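Local coordinates for protein 3-phytase (PDB 2WNH) that probably hydrolyses inositol hexakisphosphate (phytate), releasing phosphate from its 3-position, as a member of the histidine acid phosphatase family, at residues V20-H25 / N268-G273. The protein carries 3 engineered substitutions. Residues are numbered along the deposited sequence; the frame is centred on the assembly and turned at random.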
ATOM      1  N   VAL B  20       1.465 -29.825   1.228  1.00 12.90           N
ATOM      2  CA  VAL B  20       1.205 -30.323   2.584  1.00 13.67           C
ATOM      3  C   VAL B  20       2.429 -29.964   3.409  1.00 14.16           C
ATOM      4  O   VAL B  20       3.551 -30.342   3.053  1.00 14.14           O
ATOM      5  CB  VAL B  20       0.995 -31.877   2.612  1.00 14.80           C
ATOM      6  CG1 VAL B  20       0.951 -32.417   4.050  1.00 14.41           C
ATOM      7  CG2 VAL B  20      -0.280 -32.245   1.858  1.00 13.78           C
ATOM      8  N   GLU B  21       2.213 -29.218   4.487  1.00 14.74           N
ATOM      9  CA  GLU B  21       3.319 -28.726   5.303  1.00 14.06           C
ATOM     10  C   GLU B  21       3.145 -29.058   6.788  1.00 13.95           C
ATOM     11  O   GLU B  21       2.033 -28.911   7.354  1.00 14.81           O
ATOM     12  CB  GLU B  21       3.423 -27.208   5.127  1.00 14.18           C
ATOM     13  CG  GLU B  21       4.564 -26.554   5.894  1.00 12.85           C
ATOM     14  CD  GLU B  21       4.812 -25.126   5.444  1.00 14.76           C
ATOM     15  OE1 GLU B  21       3.897 -24.515   4.877  1.00 13.87           O
ATOM     16  OE2 GLU B  21       5.950 -24.637   5.610  1.00 16.49           O
ATOM     17  N   LEU B  22       4.249 -29.525   7.387  1.00 12.66           N
ATOM     18  CA  LEU B  22       4.335 -29.824   8.817  1.00 12.75           C
ATOM     19  C   LEU B  22       5.384 -28.901   9.432  1.00 13.28           C
ATOM     20  O   LEU B  22       6.582 -29.106   9.230  1.00 12.95           O
ATOM     21  CB  LEU B  22       4.716 -31.309   9.044  1.00 13.97           C
ATOM     22  CG  LEU B  22       4.889 -31.729  10.528  1.00 14.29           C
ATOM     23  CD1 LEU B  22       3.577 -31.574  11.332  1.00 13.18           C
ATOM     24  CD2 LEU B  22       5.436 -33.156  10.655  1.00 15.57           C
ATOM     25  N   SER B  23       4.922 -27.927  10.217  1.00 13.07           N
ATOM     26  CA  SER B  23       5.758 -26.897  10.801  1.00 13.76           C
ATOM     27  C   SER B  23       5.986 -27.169  12.278  1.00 14.68           C
ATOM     28  O   SER B  23       5.071 -27.629  12.964  1.00 15.76           O
ATOM     29  CB  SER B  23       5.047 -25.546  10.690  1.00 13.42           C
ATOM     30  OG  SER B  23       5.836 -24.490  11.245  1.00 16.01           O
ATOM     31  N   ARG B  24       7.182 -26.830  12.767  1.00 14.31           N
ATOM     32  CA  ARG B  24       7.429 -26.770  14.200  1.00 14.82           C
ATOM     33  C   ARG B  24       6.861 -25.448  14.678  1.00 15.27           C
ATOM     34  O   ARG B  24       6.804 -24.467  13.915  1.00 14.94           O
ATOM     35  CB  ARG B  24       8.947 -26.811  14.504  1.00 14.41           C
ATOM     36  CG  ARG B  24       9.243 -26.958  15.998  1.00 16.83           C
ATOM     37  CD  ARG B  24      10.730 -26.807  16.338  1.00 17.09           C
ATOM     38  NE  ARG B  24      10.883 -26.731  17.811  1.00 20.56           N
ATOM     39  CZ  ARG B  24      12.020 -26.452  18.453  1.00 20.87           C
ATOM     40  NH1 ARG B  24      13.141 -26.247  17.777  1.00 20.11           N
ATOM     41  NH2 ARG B  24      12.025 -26.358  19.788  1.00 18.26           N
ATOM     42  N   HIS B  25       6.462 -25.402  15.942  1.00 15.68           N
ATOM     43  CA  HIS B  25       6.142 -24.106  16.547  1.00 15.02           C
ATOM     44  C   HIS B  25       7.374 -23.177  16.519  1.00 14.83           C
ATOM     45  O   HIS B  25       8.511 -23.622  16.303  1.00 14.84           O
ATOM     46  CB  HIS B  25       5.606 -24.315  17.960  1.00 15.92           C
ATOM     47  CG  HIS B  25       6.569 -25.017  18.858  1.00 16.78           C
ATOM     48  ND1 HIS B  25       7.708 -24.415  19.351  1.00 19.40           N
ATOM     49  CD2 HIS B  25       6.562 -26.281  19.350  1.00 20.37           C
ATOM     50  CE1 HIS B  25       8.363 -25.280  20.111  1.00 23.80           C
ATOM     51  NE2 HIS B  25       7.690 -26.418  20.124  1.00 20.36           N
ATOM     52  N   ASN B 268       1.272 -41.024   7.539  1.00 15.89           N
ATOM     53  CA  ASN B 268       0.168 -41.533   6.728  1.00 17.53           C
ATOM     54  C   ASN B 268      -0.829 -40.442   6.286  1.00 17.67           C
ATOM     55  O   ASN B 268      -1.259 -40.414   5.101  1.00 18.67           O
ATOM     56  CB  ASN B 268      -0.566 -42.648   7.462  1.00 17.31           C
ATOM     57  CG  ASN B 268      -1.579 -43.329   6.581  1.00 19.07           C
ATOM     58  OD1 ASN B 268      -1.241 -43.864   5.514  1.00 20.14           O
ATOM     59  ND2 ASN B 268      -2.829 -43.292   7.001  1.00 20.08           N
ATOM     60  N   ALA B 269      -1.200 -39.583   7.240  1.00 16.79           N
ATOM     61  CA  ALA B 269      -2.116 -38.455   7.007  1.00 16.80           C
ATOM     62  C   ALA B 269      -1.534 -37.481   5.987  1.00 16.70           C
ATOM     63  O   ALA B 269      -2.259 -36.954   5.110  1.00 15.79           O
ATOM     64  CB  ALA B 269      -2.443 -37.739   8.304  1.00 18.12           C
ATOM     65  N   MET B 270      -0.229 -37.243   6.094  1.00 15.72           N
ATOM     66  CA  MET B 270       0.479 -36.327   5.187  1.00 15.74           C
ATOM     67  C   MET B 270       0.574 -36.865   3.767  1.00 15.77           C
ATOM     68  O   MET B 270       0.341 -36.122   2.810  1.00 17.21           O
ATOM     69  CB  MET B 270       1.883 -35.986   5.741  1.00 15.57           C
ATOM     70  CG  MET B 270       1.861 -35.061   6.955  1.00 18.04           C
ATOM     71  SD  MET B 270       3.503 -34.934   7.688  1.00 18.11           S
ATOM     72  CE  MET B 270       4.412 -34.029   6.438  1.00 17.08           C
ATOM     73  N   LEU B 271       0.935 -38.143   3.617  1.00 15.22           N
ATOM     74  CA  LEU B 271       1.000 -38.763   2.278  1.00 15.47           C
ATOM     75  C   LEU B 271      -0.388 -38.842   1.597  1.00 16.20           C
ATOM     76  O   LEU B 271      -0.522 -38.546   0.405  1.00 16.63           O
ATOM     77  CB  LEU B 271       1.628 -40.161   2.323  1.00 16.26           C
ATOM     78  CG  LEU B 271       3.089 -40.216   2.787  1.00 13.27           C
ATOM     79  CD1 LEU B 271       3.459 -41.661   2.992  1.00 18.00           C
ATOM     80  CD2 LEU B 271       3.996 -39.527   1.742  1.00 17.31           C
ATOM     81  N   ASP B 272      -1.411 -39.213   2.366  1.00 16.64           N
ATOM     82  CA  ASP B 272      -2.790 -39.191   1.878  1.00 18.28           C
ATOM     83  C   ASP B 272      -3.196 -37.760   1.534  1.00 17.75           C
ATOM     84  O   ASP B 272      -3.904 -37.530   0.550  1.00 18.46           O
ATOM     85  CB  ASP B 272      -3.729 -39.767   2.935  1.00 19.55           C
ATOM     86  CG  ASP B 272      -3.742 -41.290   2.927  1.00 24.76           C
ATOM     87  OD1 ASP B 272      -3.146 -41.900   2.002  1.00 27.68           O
ATOM     88  OD2 ASP B 272      -4.372 -41.876   3.834  1.00 28.45           O
ATOM     89  N   GLY B 273      -2.723 -36.798   2.325  1.00 16.85           N
ATOM     90  CA  GLY B 273      -3.087 -35.401   2.078  1.00 16.12           C
ATOM     91  C   GLY B 273      -2.521 -34.810   0.789  1.00 17.35           C
ATOM     92  O   GLY B 273      -3.068 -33.850   0.261  1.00 18.64           O
TER
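Val-20 and Leu-22 meet Met-270 and Gly-273 where helix 256-274 packs on one face of the central mixed sheet of the histidine phosphatase fold, an alpha/beta domain in which helices cover the sheet. The contact is apolar, with no hydrogen bond between strand and helix; the axes of residues 20-24 and 268-273 come within 8.9 Å and run roughly antiparallel, at 151°.

The two branches of Val-20 touch different parts of the helix. CG1 lies 4.0 Å from Met-270 CG, whereas CG2 abuts the backbone of the last turn, 3.6 Å from Gly-273 C. Gly-273 presents main chain alone at this point, which allows the close approach; its amide continues the helix by bonding to Ala-269 O at 2.8 Å, and its carbonyl oxygen accepts a bond from Lys-18.

Met-270 reaches past Val-20 along the strand to Leu-22, whose side chain it crosses at about a right angle. Its SD is 4.0 Å from Leu-22 CD2. Leu-22 also packs on Ile-294 and Val-297 of helix 291-301, and both it and Met-270 touch Leu-287 of the adjoining parallel strand, so the thioether is part of a buried apolar layer between sheet and helices. Backbone hydrogen bonds hold the strand, to Leu-321 and Leu-323 of the antiparallel strand 320-328 on one side and to Leu-285 and Leu-287 of the parallel strand 284-289 on the other. Glu-21 leaves the strand on the side away from the helix, and its carboxylate is taken up by a salt bridge to Lys-67 and hydrogen bonds with Ser-320 and Trp-284.

A bend about the SD-CG bond of Met-270 (chi3 69°) turns the terminal methyl back toward the strand, bringing CE to 3.8 Å from Leu-22 CB.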